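Long-range contact in putative cytochrome P450 hydroxylase (Chondromyces apiculatus DSM 436, PDB 6GMF), which is a heme-containing cytochrome P450 that acts as a terpene monooxygenase: residues Q183-Y188 / F226-L231. Sequence-based numbering, arbitrary orientation.
Sequences QEFYAY and FANTLL. With HEM (protoporphyrin IX containing Fe), chain B.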
ATOM      1  N   GLN A 183      -9.428  15.714  11.857  1.00 23.46           N
ATOM      2  CA  GLN A 183      -9.824  17.125  11.917  1.00 25.29           C
ATOM      3  C   GLN A 183      -8.590  18.032  11.802  1.00 23.04           C
ATOM      4  O   GLN A 183      -8.628  18.993  11.050  1.00 22.68           O
ATOM      5  CB  GLN A 183     -10.615  17.491  13.177  1.00 28.03           C
ATOM      6  CG  GLN A 183     -12.027  16.925  13.187  1.00 36.14           C
ATOM      7  N   GLU A 184      -7.501  17.694  12.508  1.00 23.78           N
ATOM      8  CA  GLU A 184      -6.313  18.571  12.451  1.00 21.76           C
ATOM      9  C   GLU A 184      -5.672  18.558  11.055  1.00 19.26           C
ATOM     10  O   GLU A 184      -5.204  19.599  10.553  1.00 18.60           O
ATOM     11  CB  GLU A 184      -5.285  18.159  13.497  1.00 21.00           C
ATOM     12  CG  GLU A 184      -5.716  18.407  14.927  1.00 21.03           C
ATOM     13  CD  GLU A 184      -4.770  17.840  15.962  1.00 24.04           C
ATOM     14  OE1 GLU A 184      -4.946  18.166  17.158  1.00 25.37           O
ATOM     15  OE2 GLU A 184      -3.905  17.050  15.596  1.00 21.57           O
ATOM     16  N   PHE A 185      -5.618  17.368  10.446  1.00 19.74           N
ATOM     17  CA  PHE A 185      -5.104  17.200   9.066  1.00 19.76           C
ATOM     18  C   PHE A 185      -5.818  18.158   8.120  1.00 19.57           C
ATOM     19  O   PHE A 185      -5.199  18.892   7.368  1.00 19.54           O
ATOM     20  CB  PHE A 185      -5.290  15.760   8.576  1.00 19.39           C
ATOM     21  CG  PHE A 185      -4.840  15.520   7.147  1.00 18.39           C
ATOM     22  CD1 PHE A 185      -5.702  15.772   6.079  1.00 19.73           C
ATOM     23  CD2 PHE A 185      -3.548  15.105   6.855  1.00 21.20           C
ATOM     24  CE1 PHE A 185      -5.289  15.604   4.764  1.00 21.86           C
ATOM     25  CE2 PHE A 185      -3.144  14.916   5.533  1.00 20.36           C
ATOM     26  CZ  PHE A 185      -4.008  15.164   4.494  1.00 20.08           C
ATOM     27  N   TYR A 186      -7.138  18.142   8.187  1.00 21.16           N
ATOM     28  CA  TYR A 186      -7.923  18.941   7.237  1.00 21.13           C
ATOM     29  C   TYR A 186      -7.879  20.431   7.598  1.00 20.38           C
ATOM     30  O   TYR A 186      -7.850  21.257   6.728  1.00 22.01           O
ATOM     31  CB  TYR A 186      -9.367  18.460   7.126  1.00 22.52           C
ATOM     32  CG  TYR A 186      -9.533  17.185   6.338  1.00 24.50           C
ATOM     33  CD1 TYR A 186      -8.983  17.072   5.071  1.00 26.30           C
ATOM     34  CD2 TYR A 186     -10.180  16.094   6.862  1.00 24.82           C
ATOM     35  CE1 TYR A 186      -9.137  15.922   4.317  1.00 26.85           C
ATOM     36  CE2 TYR A 186     -10.351  14.932   6.119  1.00 25.92           C
ATOM     37  CZ  TYR A 186      -9.798  14.839   4.856  1.00 24.53           C
ATOM     38  OH  TYR A 186      -9.971  13.721   4.088  1.00 27.13           O
ATOM     39  N   ALA A 187      -7.747  20.753   8.888  1.00 20.74           N
ATOM     40  CA  ALA A 187      -7.655  22.142   9.286  1.00 21.00           C
ATOM     41  C   ALA A 187      -6.351  22.718   8.726  1.00 21.45           C
ATOM     42  O   ALA A 187      -6.310  23.763   8.068  1.00 24.56           O
ATOM     43  CB  ALA A 187      -7.747  22.231  10.792  1.00 24.92           C
ATOM     44  N   TYR A 188      -5.269  21.968   8.910  1.00 18.87           N
ATOM     45  CA  TYR A 188      -4.005  22.415   8.441  1.00 19.29           C
ATOM     46  C   TYR A 188      -3.999  22.484   6.911  1.00 20.31           C
ATOM     47  O   TYR A 188      -3.604  23.508   6.291  1.00 19.67           O
ATOM     48  CB  TYR A 188      -2.893  21.487   8.942  1.00 17.92           C
ATOM     49  CG  TYR A 188      -1.560  21.840   8.319  1.00 17.02           C
ATOM     50  CD1 TYR A 188      -0.982  23.075   8.573  1.00 17.94           C
ATOM     51  CD2 TYR A 188      -0.883  20.987   7.452  1.00 17.69           C
ATOM     52  CE1 TYR A 188       0.224  23.452   8.005  1.00 20.37           C
ATOM     53  CE2 TYR A 188       0.327  21.351   6.877  1.00 18.57           C
ATOM     54  CZ  TYR A 188       0.873  22.592   7.151  1.00 21.07           C
ATOM     55  OH  TYR A 188       2.064  22.965   6.597  1.00 23.31           O
ATOM     56  N   PHE A 226      -8.012  14.135  -1.610  1.00 18.14           N
ATOM     57  CA  PHE A 226      -6.955  13.428  -2.320  1.00 19.28           C
ATOM     58  C   PHE A 226      -5.636  13.476  -1.510  1.00 18.89           C
ATOM     59  O   PHE A 226      -4.922  12.460  -1.417  1.00 19.46           O
ATOM     60  CB  PHE A 226      -6.802  13.901  -3.758  1.00 20.00           C
ATOM     61  CG  PHE A 226      -5.778  13.101  -4.529  1.00 17.81           C
ATOM     62  CD1 PHE A 226      -6.029  11.773  -4.900  1.00 18.00           C
ATOM     63  CD2 PHE A 226      -4.563  13.645  -4.857  1.00 18.37           C
ATOM     64  CE1 PHE A 226      -5.081  11.042  -5.595  1.00 18.14           C
ATOM     65  CE2 PHE A 226      -3.619  12.908  -5.559  1.00 19.33           C
ATOM     66  CZ  PHE A 226      -3.884  11.609  -5.928  1.00 19.48           C
ATOM     67  N   ALA A 227      -5.337  14.622  -0.884  1.00 18.47           N
ATOM     68  CA  ALA A 227      -4.203  14.737   0.006  1.00 17.35           C
ATOM     69  C   ALA A 227      -4.286  13.675   1.113  1.00 18.98           C
ATOM     70  O   ALA A 227      -3.306  13.009   1.439  1.00 18.13           O
ATOM     71  CB  ALA A 227      -4.110  16.128   0.572  1.00 18.01           C
ATOM     72  N   ASN A 228      -5.470  13.541   1.734  1.00 19.60           N
ATOM     73  CA  ASN A 228      -5.683  12.630   2.805  1.00 19.50           C
ATOM     74  C   ASN A 228      -5.489  11.208   2.263  1.00 20.11           C
ATOM     75  O   ASN A 228      -4.889  10.343   2.940  1.00 19.22           O
ATOM     76  CB  ASN A 228      -7.092  12.803   3.389  1.00 20.25           C
ATOM     77  CG  ASN A 228      -7.394  11.875   4.540  1.00 22.02           C
ATOM     78  OD1 ASN A 228      -7.042  12.174   5.683  1.00 27.56           O
ATOM     79  ND2 ASN A 228      -8.012  10.754   4.261  1.00 24.01           N
ATOM     80  N   THR A 229      -6.038  10.961   1.069  1.00 18.32           N
ATOM     81  CA  THR A 229      -5.927   9.610   0.444  1.00 17.59           C
ATOM     82  C   THR A 229      -4.454   9.235   0.284  1.00 17.14           C
ATOM     83  O   THR A 229      -4.096   8.064   0.463  1.00 18.86           O
ATOM     84  CB  THR A 229      -6.694   9.518  -0.885  1.00 18.35           C
ATOM     85  OG1 THR A 229      -8.070   9.620  -0.523  1.00 18.82           O
ATOM     86  CG2 THR A 229      -6.458   8.235  -1.640  1.00 20.66           C
ATOM     87  N   LEU A 230      -3.602  10.188  -0.087  1.00 18.83           N
ATOM     88  CA  LEU A 230      -2.201   9.866  -0.342  1.00 18.33           C
ATOM     89  C   LEU A 230      -1.533   9.335   0.941  1.00 18.62           C
ATOM     90  O   LEU A 230      -0.707   8.403   0.857  1.00 17.90           O
ATOM     91  CB  LEU A 230      -1.450  11.084  -0.890  1.00 18.59           C
ATOM     92  CG  LEU A 230      -1.878  11.542  -2.288  1.00 19.56           C
ATOM     93  CD1 LEU A 230      -1.164  12.832  -2.661  1.00 21.43           C
ATOM     94  CD2 LEU A 230      -1.598  10.486  -3.357  1.00 20.53           C
ATOM     95  N   LEU A 231      -1.907   9.876   2.115  1.00 18.81           N
ATOM     96  CA  LEU A 231      -1.327   9.354   3.358  1.00 19.84           C
ATOM     97  C   LEU A 231      -1.823   7.939   3.573  1.00 19.91           C
ATOM     98  O   LEU A 231      -1.037   7.011   3.810  1.00 21.31           O
ATOM     99  CB  LEU A 231      -1.744  10.164   4.591  1.00 24.24           C
ATOM    100  CG  LEU A 231      -0.845  11.333   4.950  1.00 25.61           C
ATOM    101  CD1 LEU A 231      -0.858  12.351   3.814  1.00 27.12           C
ATOM    102  CD2 LEU A 231      -1.328  11.942   6.264  1.00 23.55           C
TER
HETATM  103  CHA HEM B 501      -4.943   2.252  -5.288  1.00 15.48           C
HETATM  104  CHB HEM B 501      -1.892  -0.971  -3.692  1.00 13.76           C
HETATM  105  CHC HEM B 501       1.198   2.600  -2.628  1.00 14.52           C
HETATM  106  CHD HEM B 501      -2.024   5.845  -3.867  1.00 13.83           C
HETATM  107  C1A HEM B 501      -4.351   1.050  -4.978  1.00 14.07           C
HETATM  108  C2A HEM B 501      -4.957  -0.192  -5.316  1.00 14.37           C
HETATM  109  C3A HEM B 501      -4.090  -1.118  -4.831  1.00 13.48           C
HETATM  110  C4A HEM B 501      -2.993  -0.422  -4.263  1.00 13.73           C
HETATM  111  CMA HEM B 501      -4.224  -2.621  -4.810  1.00 13.69           C
HETATM  112  CAA HEM B 501      -6.258  -0.468  -6.017  1.00 15.92           C
HETATM  113  CBA HEM B 501      -7.498  -0.360  -5.088  1.00 14.10           C
HETATM  114  CGA HEM B 501      -8.787  -0.776  -5.764  1.00 16.38           C
HETATM  115  O1A HEM B 501      -8.769  -1.276  -6.917  1.00 16.63           O
HETATM  116  O2A HEM B 501      -9.821  -0.686  -5.023  1.00 16.83           O
HETATM  117  C1B HEM B 501      -0.753  -0.292  -3.231  1.00 14.18           C
HETATM  118  C2B HEM B 501       0.450  -0.910  -2.738  1.00 13.53           C
HETATM  119  C3B HEM B 501       1.333   0.072  -2.418  1.00 14.26           C
HETATM  120  C4B HEM B 501       0.659   1.329  -2.751  1.00 13.77           C
HETATM  121  CMB HEM B 501       0.583  -2.375  -2.618  1.00 14.09           C
HETATM  122  CAB HEM B 501       2.760   0.008  -1.917  1.00 15.10           C
HETATM  123  CBB HEM B 501       3.453  -1.069  -2.099  1.00 18.55           C
HETATM  124  C1C HEM B 501       0.658   3.806  -2.907  1.00 13.37           C
HETATM  125  C2C HEM B 501       1.317   5.064  -2.693  1.00 14.40           C
HETATM  126  C3C HEM B 501       0.347   5.981  -3.067  1.00 14.83           C
HETATM  127  C4C HEM B 501      -0.836   5.299  -3.431  1.00 14.45           C
HETATM  128  CMC HEM B 501       2.765   5.275  -2.355  1.00 15.99           C
HETATM  129  CAC HEM B 501       0.415   7.441  -3.119  1.00 15.77           C
HETATM  130  CBC HEM B 501       1.365   8.172  -2.584  1.00 21.61           C
HETATM  131  C1D HEM B 501      -3.087   5.109  -4.322  1.00 15.43           C
HETATM  132  C2D HEM B 501      -4.354   5.747  -4.785  1.00 15.60           C
HETATM  133  C3D HEM B 501      -5.159   4.746  -5.196  1.00 15.79           C
HETATM  134  C4D HEM B 501      -4.402   3.508  -4.985  1.00 14.91           C
HETATM  135  CMD HEM B 501      -4.550   7.255  -4.775  1.00 15.91           C
HETATM  136  CAD HEM B 501      -6.551   4.888  -5.746  1.00 15.97           C
HETATM  137  CBD HEM B 501      -6.663   4.923  -7.278  1.00 16.79           C
HETATM  138  CGD HEM B 501      -8.095   4.955  -7.769  1.00 18.57           C
HETATM  139  O1D HEM B 501      -8.272   5.353  -8.933  1.00 19.76           O
HETATM  140  O2D HEM B 501      -9.033   4.564  -7.027  1.00 17.09           O
HETATM  141  NA  HEM B 501      -3.132   0.900  -4.336  1.00 15.49           N
HETATM  142  NB  HEM B 501      -0.547   1.020  -3.220  1.00 13.73           N
HETATM  143  NC  HEM B 501      -0.655   3.951  -3.309  1.00 15.30           N
HETATM  144  ND  HEM B 501      -3.214   3.740  -4.405  1.00 14.46           N
HETATM  145 FE   HEM B 501      -1.877   2.406  -3.933  1.00 15.67          FE
HETATM  146  O   HOH W   1      -2.847   2.329  -1.913  1.00 21.01           O
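The amide oxygen of Asn-228 is buried without a polar partner: OD1 sits 3.8 Å above the ring plane of Phe-185, displaced toward its rim, with the amide turned 81° from the ring. Phe-185 CG lies anti to the backbone N (chi1 178°), which carries the ring across to the other helix, where CZ comes within 3.5 Å of Asn-228 CA. The ring also meets two methyl groups, CE2 touching Leu-231 CD2 at 3.6 Å and CZ meeting Ala-227 CB at 4.0 Å. Tyr-186 OH lies 3.1 Å from Asn-228 CB, a close approach to carbon. Residues 226-231 belong to helix 220-251, the long I-helix of the P450 fold, packed near its N-terminal end against helix 177-198, which corresponds to the G-helix; the axes of 183-188 and 226-231 approach to 10.9 Å, their N-to-C directions 131° apart. With Phe-185 reduced to an alanine, a gap would probably open between Asn-228 and Leu-231, and OD1 would lose the ring face beneath it. Trp-159 and Phe-156 of helix 153-163 pack against Phe-185 and Leu-231, respectively. On the heme side, Leu-230 CD2 touches the porphyrin vinyl carbon CAC at 3.7 Å, while Phe-226 and Thr-229 approach methyl CMD.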